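PDB 1N9W: aspartyl-tRNA synthetase 2 from Thermus thermophilus, which catalyses the ATP-dependent attachment of L-aspartate to tRNA(Asp) and, with similar efficiency, to tRNA(Asn), by way of an aspartyl-adenylate. Local coordinates for residues V187-V193 / E220-I224; I346-R352 / H387-G393; V43-T47 / E76-V82; L18-H23 / L34-D38. All coordinates share one frame; numbering follows the deposited sequence.

Contact 1. Residues V187-V193 / E220-I224; sequences VGVFERV and EMGFI
E220 and V187 meet where the end of helix 181-190 comes down on strand 215-222: the methyl V187 CG2 presses on E220 CG at 3.3 Å, the two side chains crossing at about a right angle. A bend at chi2 (77°) carries the E220 carboxylate away from this methyl to R352, whose NH2 forms a salt bridge with OE2; OE1 takes a weak hydrogen bond from H387 ND1. As R352 is a predicted L-aspartate-binding residue, E220 probably positions it from the second shell. The other methyl, V187 CG1, lies 3.6 Å from G222 N, where a side chain on G222 would collide with it. E191 leaves the helix with positive phi (69°), and its O accepts a hydrogen bond from G222 N at 2.7 Å. Its CG meets the edge of the F223 ring, 3.9 Å from CE2, while OE1 bridges to R39 and R2 of the second subunit. Cutting E191 back to an alanine here would probably leave those two arginines without their shared anion and uncover the F223 edge. Past E191, V193 N to E220 O (2.9 Å) and E220 N to V193 O (3.0 Å) pair the strands antiparallel. Strand 215-222 runs between 192-198 and 387-393 in the class II catalytic sheet, with helix 227-248 packed on M221.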
# COMPACT_ATOMS: atom_id res chain seq x y z
N VAL B 187 -4.53 0.09 -17.57
CA VAL B 187 -3.93 1.24 -18.24
C VAL B 187 -4.98 1.87 -19.16
O VAL B 187 -4.97 3.07 -19.39
CB VAL B 187 -2.70 0.81 -19.09
CG1 VAL B 187 -2.32 1.90 -20.07
CG2 VAL B 187 -1.52 0.52 -18.18
N GLY B 188 -5.88 1.04 -19.69
CA GLY B 188 -6.92 1.55 -20.57
C GLY B 188 -8.04 2.19 -19.77
O GLY B 188 -8.91 2.86 -20.32
N VAL B 189 -8.02 1.98 -18.46
CA VAL B 189 -9.03 2.53 -17.57
C VAL B 189 -8.55 3.82 -16.91
O VAL B 189 -9.26 4.83 -16.92
CB VAL B 189 -9.41 1.49 -16.47
CG1 VAL B 189 -10.45 2.08 -15.52
CG2 VAL B 189 -9.95 0.22 -17.13
N PHE B 190 -7.34 3.80 -16.36
CA PHE B 190 -6.78 4.97 -15.67
C PHE B 190 -5.54 5.58 -16.32
O PHE B 190 -5.00 6.57 -15.81
CB PHE B 190 -6.47 4.59 -14.22
CG PHE B 190 -7.70 4.28 -13.40
CD1 PHE B 190 -8.70 5.22 -13.24
CD2 PHE B 190 -7.82 3.04 -12.76
CE1 PHE B 190 -9.82 4.95 -12.45
CE2 PHE B 190 -8.94 2.76 -11.96
CZ PHE B 190 -9.94 3.72 -11.81
N GLU B 191 -5.09 5.00 -17.42
CA GLU B 191 -3.92 5.50 -18.16
C GLU B 191 -2.58 5.33 -17.44
O GLU B 191 -1.57 5.00 -18.06
CB GLU B 191 -4.11 7.00 -18.49
CG GLU B 191 -5.26 7.33 -19.44
CD GLU B 191 -5.44 8.84 -19.64
OE1 GLU B 191 -4.43 9.58 -19.60
OE2 GLU B 191 -6.60 9.28 -19.87
N ARG B 192 -2.59 5.55 -16.13
CA ARG B 192 -1.38 5.44 -15.30
C ARG B 192 -1.76 4.77 -13.99
O ARG B 192 -2.57 5.30 -13.22
CB ARG B 192 -0.83 6.85 -15.02
CG ARG B 192 -0.54 7.61 -16.27
CD ARG B 192 -0.91 9.07 -16.12
NE ARG B 192 0.14 9.84 -15.50
CZ ARG B 192 1.18 10.34 -16.15
NH1 ARG B 192 1.32 10.16 -17.46
NH2 ARG B 192 2.10 11.04 -15.49
N VAL B 193 -1.17 3.61 -13.73
CA VAL B 193 -1.47 2.86 -12.52
C VAL B 193 -0.23 2.21 -11.93
O VAL B 193 0.81 2.09 -12.58
CB VAL B 193 -2.49 1.72 -12.78
CG1 VAL B 193 -3.74 2.28 -13.44
CG2 VAL B 193 -1.86 0.64 -13.64
N GLU B 220 2.77 0.88 -14.44
CA GLU B 220 2.36 0.70 -15.82
C GLU B 220 1.69 2.01 -16.25
O GLU B 220 0.82 2.53 -15.55
CB GLU B 220 1.39 -0.49 -15.95
CG GLU B 220 1.22 -1.06 -17.37
CD GLU B 220 2.39 -1.93 -17.84
OE1 GLU B 220 2.43 -2.26 -19.04
OE2 GLU B 220 3.25 -2.30 -17.02
N MET B 221 2.12 2.56 -17.39
CA MET B 221 1.56 3.81 -17.90
C MET B 221 1.39 3.78 -19.42
O MET B 221 2.21 3.19 -20.13
CB MET B 221 2.45 5.00 -17.49
CG MET B 221 3.82 5.08 -18.16
SD MET B 221 4.91 6.40 -17.52
CE MET B 221 3.89 7.86 -17.70
N GLY B 222 0.31 4.40 -19.90
CA GLY B 222 0.04 4.44 -21.33
C GLY B 222 0.33 5.78 -21.97
O GLY B 222 0.75 6.72 -21.28
N PHE B 223 0.12 5.89 -23.28
CA PHE B 223 0.37 7.12 -24.03
C PHE B 223 1.82 7.57 -23.93
O PHE B 223 2.11 8.75 -23.74
CB PHE B 223 -0.56 8.24 -23.55
CG PHE B 223 -1.99 8.00 -23.89
CD1 PHE B 223 -2.43 8.04 -25.20
CD2 PHE B 223 -2.91 7.71 -22.89
CE1 PHE B 223 -3.76 7.78 -25.52
CE2 PHE B 223 -4.24 7.45 -23.20
CZ PHE B 223 -4.66 7.48 -24.52
N ILE B 224 2.74 6.62 -24.04
CA ILE B 224 4.15 6.92 -23.98
C ILE B 224 4.72 7.01 -25.40
O ILE B 224 4.09 6.56 -26.36
CB ILE B 224 4.93 5.83 -23.22
CG1 ILE B 224 4.76 4.49 -23.93
CG2 ILE B 224 4.41 5.75 -21.78
CD1 ILE B 224 5.62 3.39 -23.36

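Contact 2. Residues I346-R352 / H387-G393; sequences ITSGGQR and HGGFAIG
Strand 387-393, the strand of class II motif 3, pairs antiparallel with strand 344-351 in the catalytic sheet, and its last residue, G393, is the N-cap of the motif 3 helix 394-402. G393 N donates to I346 O at 3.0 Å; further along, G350 N reaches G389 O at 2.8 Å, and R352 N bonds to H387 O. Between them the bonds joining S348 and A391 are weak. Glycines let the backbones close in: a side chain on G349 would strike F390 CB, one on G388 the CA of Q351. This glycine-rich floor belongs to the active site, where S348 and R352 are predicted to bind L-aspartate and G393 ATP. The R352 side chain crosses the H387 imidazole at about a right angle, CG 3.4 Å from CE1, and a bend at chi2 (-71°) sends the guanidinium back over G389, with G389 O above one face and the E220-bound NH2 3.1 Å from G389 C. On the other side of the sheet T347 CG2 touches F390 CD1 at 3.8 Å, and T347 OG1 bonds to E234. One water accepts from Q351 NE2 (2.6 Å) and H387 N and donates to R352 O; Q351 OE1 bonds to R335.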
# COMPACT_ATOMS: atom_id res chain seq x y z
N ILE B 346 17.39 -4.61 -9.71
CA ILE B 346 16.27 -4.20 -8.87
C ILE B 346 15.08 -3.78 -9.71
O ILE B 346 14.05 -3.38 -9.18
CB ILE B 346 16.64 -3.01 -7.96
CG1 ILE B 346 16.88 -1.76 -8.81
CG2 ILE B 346 17.87 -3.36 -7.13
CD1 ILE B 346 16.96 -0.48 -8.02
N THR B 347 15.22 -3.85 -11.03
CA THR B 347 14.14 -3.46 -11.92
C THR B 347 14.20 -4.15 -13.26
O THR B 347 15.27 -4.42 -13.80
CB THR B 347 14.14 -1.94 -12.17
OG1 THR B 347 14.01 -1.24 -10.93
CG2 THR B 347 12.99 -1.54 -13.10
N SER B 348 13.03 -4.44 -13.80
CA SER B 348 12.94 -5.08 -15.10
C SER B 348 11.63 -4.67 -15.76
O SER B 348 10.55 -4.91 -15.21
CB SER B 348 12.99 -6.60 -14.94
OG SER B 348 13.00 -7.22 -16.21
N GLY B 349 11.73 -4.04 -16.92
CA GLY B 349 10.54 -3.61 -17.62
C GLY B 349 10.82 -3.12 -19.02
O GLY B 349 11.89 -3.35 -19.58
N GLY B 350 9.84 -2.43 -19.60
CA GLY B 350 9.99 -1.91 -20.95
C GLY B 350 8.64 -1.69 -21.60
O GLY B 350 7.60 -1.97 -21.01
N GLN B 351 8.66 -1.19 -22.83
CA GLN B 351 7.42 -0.96 -23.55
C GLN B 351 6.85 -2.30 -24.02
O GLN B 351 7.60 -3.20 -24.36
CB GLN B 351 7.67 -0.03 -24.75
CG GLN B 351 6.51 0.07 -25.71
CD GLN B 351 6.56 1.32 -26.55
OE1 GLN B 351 7.63 1.88 -26.80
NE2 GLN B 351 5.40 1.78 -27.01
N ARG B 352 5.52 -2.42 -24.01
CA ARG B 352 4.86 -3.65 -24.44
C ARG B 352 4.27 -3.41 -25.83
O ARG B 352 4.33 -2.30 -26.35
CB ARG B 352 3.69 -4.03 -23.51
CG ARG B 352 3.75 -3.49 -22.08
CD ARG B 352 4.84 -4.16 -21.26
NE ARG B 352 4.85 -3.70 -19.88
CZ ARG B 352 5.72 -4.14 -18.97
NH1 ARG B 352 6.64 -5.03 -19.31
NH2 ARG B 352 5.67 -3.68 -17.73
N HIS B 387 1.99 1.66 -24.59
CA HIS B 387 2.27 1.73 -23.17
C HIS B 387 3.44 0.87 -22.76
O HIS B 387 3.99 0.12 -23.57
CB HIS B 387 1.03 1.28 -22.39
CG HIS B 387 0.60 -0.12 -22.71
ND1 HIS B 387 1.16 -1.23 -22.11
CD2 HIS B 387 -0.32 -0.60 -23.58
CE1 HIS B 387 0.60 -2.32 -22.60
NE2 HIS B 387 -0.30 -1.97 -23.49
N GLY B 388 3.82 0.99 -21.50
CA GLY B 388 4.93 0.22 -20.97
C GLY B 388 4.92 0.28 -19.45
O GLY B 388 4.08 0.94 -18.85
N GLY B 389 5.86 -0.42 -18.83
CA GLY B 389 5.93 -0.42 -17.38
C GLY B 389 7.15 -1.14 -16.87
O GLY B 389 7.99 -1.61 -17.64
N PHE B 390 7.24 -1.23 -15.55
CA PHE B 390 8.37 -1.88 -14.90
C PHE B 390 8.00 -2.21 -13.46
O PHE B 390 7.00 -1.73 -12.93
CB PHE B 390 9.60 -0.97 -14.97
CG PHE B 390 9.44 0.34 -14.23
CD1 PHE B 390 9.81 0.44 -12.89
CD2 PHE B 390 8.97 1.48 -14.87
CE1 PHE B 390 9.71 1.65 -12.21
CE2 PHE B 390 8.86 2.70 -14.19
CZ PHE B 390 9.24 2.78 -12.85
N ALA B 391 8.83 -3.04 -12.83
CA ALA B 391 8.59 -3.45 -11.45
C ALA B 391 9.87 -3.28 -10.67
O ALA B 391 10.96 -3.47 -11.20
CB ALA B 391 8.14 -4.91 -11.42
N ILE B 392 9.74 -2.93 -9.40
CA ILE B 392 10.90 -2.73 -8.55
C ILE B 392 10.91 -3.75 -7.42
O ILE B 392 9.93 -3.90 -6.69
CB ILE B 392 10.91 -1.32 -7.93
CG1 ILE B 392 10.93 -0.28 -9.05
CG2 ILE B 392 12.10 -1.15 -7.01
CD1 ILE B 392 11.06 1.15 -8.56
N GLY B 393 12.02 -4.46 -7.29
CA GLY B 393 12.16 -5.45 -6.23
C GLY B 393 12.41 -4.68 -4.94
O GLY B 393 13.55 -4.34 -4.64
O HOH W 1 3.42 0.13 -26.83

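Contact 3. Residues V43-T47 / E76-V82; sequences VQVVT and EVQAKEV
V46 and V77 join the third and fifth strands of the OB-fold barrel, the parallel pairing of that fold, here with the strand axes 26° apart. Three backbone bonds carry it: V77 N donates to Q44 O, V46 N to V77 O at 2.8 Å, and A79 N to V46 O. V46 is thereby gripped through both its N and its O, by residues two apart on the other strand.

Apolar contacts line the barrel interior. V45 CG1 rests 3.8 Å from the A79 methyl, and V43 meets V77 through their CG2 methyls; L18 touches both V43 and V77, and V61 of strand 58-67 covers V45 and A79.

The opposite face carries the polar Q44, E76 and Q78, with V46 among them; Q44 and E76 are sites of interaction with tRNA. V46 has CG1 anti to its backbone N (chi1 -177°), which leaves CG2 beside that N and against the E76 carboxylate, 3.5 Å from CD. The carboxylate is held at both oxygens: OE1 accepts a hydrogen bond from N68 ND2, another tRNA-contacting residue, and OE2 one from Q78 NE2 at 2.8 Å on its anti lone pair, nearly in the amide plane. These two bonds fix the rotation of the group on the RNA-binding face.

At the far end the chain turns a corner at K80, a classic bulge in which K80 and E81 both face R62. There a water donates to A79 O at 2.8 Å and lies 2.6 Å from T47 OG1.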
# COMPACT_ATOMS: atom_id res chain seq x y z
N VAL B 43 16.72 4.45 25.81
CA VAL B 43 17.07 5.43 26.83
C VAL B 43 17.40 4.73 28.15
O VAL B 43 16.78 3.72 28.52
CB VAL B 43 15.93 6.45 27.05
CG1 VAL B 43 14.69 5.76 27.64
CG2 VAL B 43 16.41 7.56 27.97
N GLN B 44 18.39 5.27 28.85
CA GLN B 44 18.81 4.74 30.14
C GLN B 44 17.81 5.24 31.18
O GLN B 44 17.41 6.41 31.17
CB GLN B 44 20.23 5.22 30.51
CG GLN B 44 20.77 4.62 31.83
CD GLN B 44 22.24 4.94 32.12
OE1 GLN B 44 22.58 5.98 32.70
NE2 GLN B 44 23.12 4.02 31.71
N VAL B 45 17.39 4.34 32.05
CA VAL B 45 16.44 4.70 33.10
C VAL B 45 17.16 4.32 34.37
O VAL B 45 17.76 3.25 34.46
CB VAL B 45 15.11 3.91 32.96
CG1 VAL B 45 14.25 4.11 34.19
CG2 VAL B 45 14.36 4.40 31.73
N VAL B 46 17.13 5.21 35.36
CA VAL B 46 17.79 4.94 36.62
C VAL B 46 16.76 4.80 37.72
O VAL B 46 15.91 5.68 37.93
CB VAL B 46 18.80 6.07 37.00
CG1 VAL B 46 19.52 5.70 38.29
CG2 VAL B 46 19.82 6.26 35.88
N THR B 47 16.82 3.68 38.43
CA THR B 47 15.92 3.42 39.52
C THR B 47 16.74 2.71 40.61
O THR B 47 17.97 2.82 40.62
CB THR B 47 14.71 2.56 39.03
OG1 THR B 47 13.73 2.45 40.07
CG2 THR B 47 15.16 1.18 38.58
N GLU B 76 19.12 10.75 30.18
CA GLU B 76 18.83 9.76 31.19
C GLU B 76 17.50 10.10 31.86
O GLU B 76 17.11 11.27 31.94
CB GLU B 76 19.99 9.74 32.19
CG GLU B 76 19.65 9.43 33.62
CD GLU B 76 20.92 9.33 34.49
OE1 GLU B 76 21.88 8.67 34.06
OE2 GLU B 76 20.92 9.87 35.60
N VAL B 77 16.76 9.08 32.30
CA VAL B 77 15.52 9.35 33.00
C VAL B 77 15.62 8.75 34.39
O VAL B 77 15.80 7.54 34.53
CB VAL B 77 14.28 8.74 32.29
CG1 VAL B 77 13.05 8.94 33.18
CG2 VAL B 77 14.04 9.40 30.94
N GLN B 78 15.53 9.59 35.41
CA GLN B 78 15.58 9.10 36.78
C GLN B 78 14.14 8.75 37.16
O GLN B 78 13.30 9.63 37.36
CB GLN B 78 16.21 10.18 37.69
CG GLN B 78 17.76 10.07 37.80
CD GLN B 78 18.50 11.40 38.03
OE1 GLN B 78 18.15 12.17 38.92
NE2 GLN B 78 19.54 11.65 37.23
N ALA B 79 13.85 7.45 37.22
CA ALA B 79 12.51 6.96 37.52
C ALA B 79 11.92 7.29 38.88
O ALA B 79 12.56 7.11 39.92
CB ALA B 79 12.46 5.45 37.29
N LYS B 80 10.68 7.77 38.87
CA LYS B 80 9.97 8.08 40.09
C LYS B 80 9.03 6.88 40.27
O LYS B 80 8.59 6.55 41.38
CB LYS B 80 9.14 9.36 39.92
CG LYS B 80 9.86 10.49 39.19
CD LYS B 80 10.82 11.25 40.09
CE LYS B 80 10.07 12.16 41.05
NZ LYS B 80 11.02 12.95 41.89
N GLU B 81 8.73 6.22 39.15
CA GLU B 81 7.83 5.08 39.17
C GLU B 81 8.10 4.14 37.99
O GLU B 81 8.35 4.60 36.88
CB GLU B 81 6.38 5.58 39.15
CG GLU B 81 5.31 4.54 38.85
CD GLU B 81 3.89 5.10 38.98
OE1 GLU B 81 3.69 6.31 38.71
OE2 GLU B 81 2.98 4.33 39.33
N VAL B 82 8.05 2.85 38.25
CA VAL B 82 8.26 1.87 37.20
C VAL B 82 7.12 0.85 37.32
O VAL B 82 6.93 0.23 38.36
CB VAL B 82 9.65 1.17 37.33
CG1 VAL B 82 9.81 0.11 36.26
CG2 VAL B 82 10.75 2.21 37.19
O HOH W 2 12.51 4.54 41.01

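Contact 4. Residues L18-H23 / L34-D38; sequences LLGFLH and LLLRD
The R37 guanidinium has F21 CB over one face, 3.6 Å from NH2, and H23 ND1 at its edge, where NH1 donates to ND1 at 2.8 Å. The H23 ring stands nearly upright to the guanidinium, their planes 80° apart, with ND1 almost exactly in the guanidinium plane; the F21 ring is turned only 17° from it but meets NH2 obliquely. L35 CD2 approaches the imidazole obliquely, 3.5 Å from H23 CD2. The hairpin of strands 15-28 and 31-38, the first two of the OB-fold barrel, carries this cluster.

R37 CG sits between the backbone N and the carbonyl carbon (chi1 73°), and the chain then runs extended to NE, which brings one face of the guanidinium to F21 CB and its edge to H23. NH2 forms a salt bridge with E56. A leucine in place of R37 would probably leave E56 without its cation and H23 ND1 without its donor, the imidazole being freer to turn. The F21 ring packs edge-to-face with F223 of the second subunit, placing this side of the hairpin at the dimer interface.

The strands are tied by F21 N to R37 O and R37 N to F21 O (3.0 Å), and next along by H23 N to L35 O. On the other face, turned to the barrel interior, L22 CD1 touches L34 CD2 at 3.7 Å. L36 CD2 lies 3.9 Å from G20 CA; a side chain on G20 would collide with it and with R37 O. L19 N donates to a water 2.9 Å from D38 OD2; D38 OD1 bonds to S40 OG.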
# COMPACT_ATOMS: atom_id res chain seq x y z
N LEU B 18 7.32 7.27 29.86
CA LEU B 18 7.84 6.47 28.76
C LEU B 18 7.08 5.14 28.69
O LEU B 18 6.57 4.66 29.70
CB LEU B 18 9.34 6.17 28.98
CG LEU B 18 10.31 7.36 29.17
CD1 LEU B 18 11.57 6.89 29.84
CD2 LEU B 18 10.60 8.00 27.83
N LEU B 19 6.98 4.59 27.48
CA LEU B 19 6.34 3.29 27.27
C LEU B 19 7.31 2.56 26.36
O LEU B 19 7.79 3.13 25.39
CB LEU B 19 4.97 3.42 26.58
CG LEU B 19 3.89 4.18 27.37
CD1 LEU B 19 2.63 4.33 26.51
CD2 LEU B 19 3.59 3.43 28.66
N GLY B 20 7.63 1.31 26.69
CA GLY B 20 8.56 0.55 25.86
C GLY B 20 8.87 -0.82 26.43
O GLY B 20 8.09 -1.35 27.23
N PHE B 21 9.99 -1.39 26.02
CA PHE B 21 10.40 -2.71 26.50
C PHE B 21 11.77 -2.66 27.15
O PHE B 21 12.65 -1.92 26.70
CB PHE B 21 10.47 -3.72 25.35
CG PHE B 21 9.18 -3.88 24.61
CD1 PHE B 21 8.83 -2.99 23.60
CD2 PHE B 21 8.30 -4.91 24.94
CE1 PHE B 21 7.63 -3.13 22.92
CE2 PHE B 21 7.09 -5.05 24.27
CZ PHE B 21 6.75 -4.16 23.25
N LEU B 22 11.97 -3.47 28.18
CA LEU B 22 13.25 -3.51 28.87
C LEU B 22 14.33 -4.15 27.97
O LEU B 22 14.39 -5.37 27.83
CB LEU B 22 13.09 -4.30 30.17
CG LEU B 22 14.29 -4.42 31.12
CD1 LEU B 22 14.81 -3.05 31.54
CD2 LEU B 22 13.85 -5.23 32.34
N HIS B 23 15.18 -3.32 27.38
CA HIS B 23 16.24 -3.81 26.50
C HIS B 23 17.23 -4.64 27.34
O HIS B 23 17.57 -5.76 26.96
CB HIS B 23 16.95 -2.64 25.82
CG HIS B 23 17.65 -3.00 24.55
ND1 HIS B 23 16.97 -3.35 23.40
CD2 HIS B 23 18.97 -3.09 24.25
CE1 HIS B 23 17.85 -3.64 22.45
NE2 HIS B 23 19.06 -3.50 22.94
N LEU B 34 18.52 0.59 33.82
CA LEU B 34 17.68 -0.09 32.85
C LEU B 34 17.85 0.62 31.53
O LEU B 34 18.18 1.81 31.49
CB LEU B 34 16.21 -0.00 33.26
CG LEU B 34 15.85 -0.48 34.67
CD1 LEU B 34 14.38 -0.20 34.91
CD2 LEU B 34 16.16 -1.96 34.82
N LEU B 35 17.66 -0.11 30.46
CA LEU B 35 17.75 0.47 29.14
C LEU B 35 16.35 0.21 28.60
O LEU B 35 15.96 -0.95 28.46
CB LEU B 35 18.79 -0.26 28.31
CG LEU B 35 19.28 0.59 27.15
CD1 LEU B 35 20.25 1.65 27.68
CD2 LEU B 35 19.95 -0.29 26.10
N LEU B 36 15.59 1.27 28.33
CA LEU B 36 14.24 1.12 27.81
C LEU B 36 14.23 1.49 26.35
O LEU B 36 14.81 2.50 25.97
CB LEU B 36 13.26 2.03 28.57
CG LEU B 36 11.77 1.99 28.16
CD1 LEU B 36 10.88 2.39 29.36
CD2 LEU B 36 11.51 2.91 26.97
N ARG B 37 13.60 0.68 25.51
CA ARG B 37 13.55 1.08 24.11
C ARG B 37 12.15 1.14 23.56
O ARG B 37 11.33 0.25 23.81
CB ARG B 37 14.40 0.17 23.22
CG ARG B 37 13.81 -1.16 22.99
CD ARG B 37 14.15 -1.84 21.67
NE ARG B 37 13.14 -2.91 21.66
CZ ARG B 37 13.29 -4.09 22.26
NH1 ARG B 37 14.43 -4.42 22.86
NH2 ARG B 37 12.23 -4.85 22.40
N ASP B 38 11.85 2.20 22.84
CA ASP B 38 10.55 2.29 22.23
C ASP B 38 10.77 2.28 20.71
O ASP B 38 11.89 2.00 20.27
CB ASP B 38 9.72 3.51 22.76
CG ASP B 38 10.39 4.85 22.54
OD1 ASP B 38 11.19 4.96 21.58
OD2 ASP B 38 10.09 5.81 23.29
O HOH W 3 8.20 6.38 25.39

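In the fold
Contacts 1 and 2 lie next to each other in the catalytic sheet: strands 215-222 and 387-393 are neighbours, M221 N reaching G388 O, and both contacts are buried. Contact 2 holds predicted substrate-binding residues, and contact 1 meets it through E220 of the neighbouring strand. Contacts 3 and 4 share the OB-fold barrel, whose strands 31-38 and 41-47 are neighbours; contact 4 is buried, contact 3 only partly so. The glycine-rich backbone pairing of contact 2 contrasts with the apolar barrel interior and the charged or polar outer groups of contacts 3 and 4. The centres of contacts 1 and 3 are about 56 Å apart within one chain. Contacts 1 and 4 both reach the dimer interface.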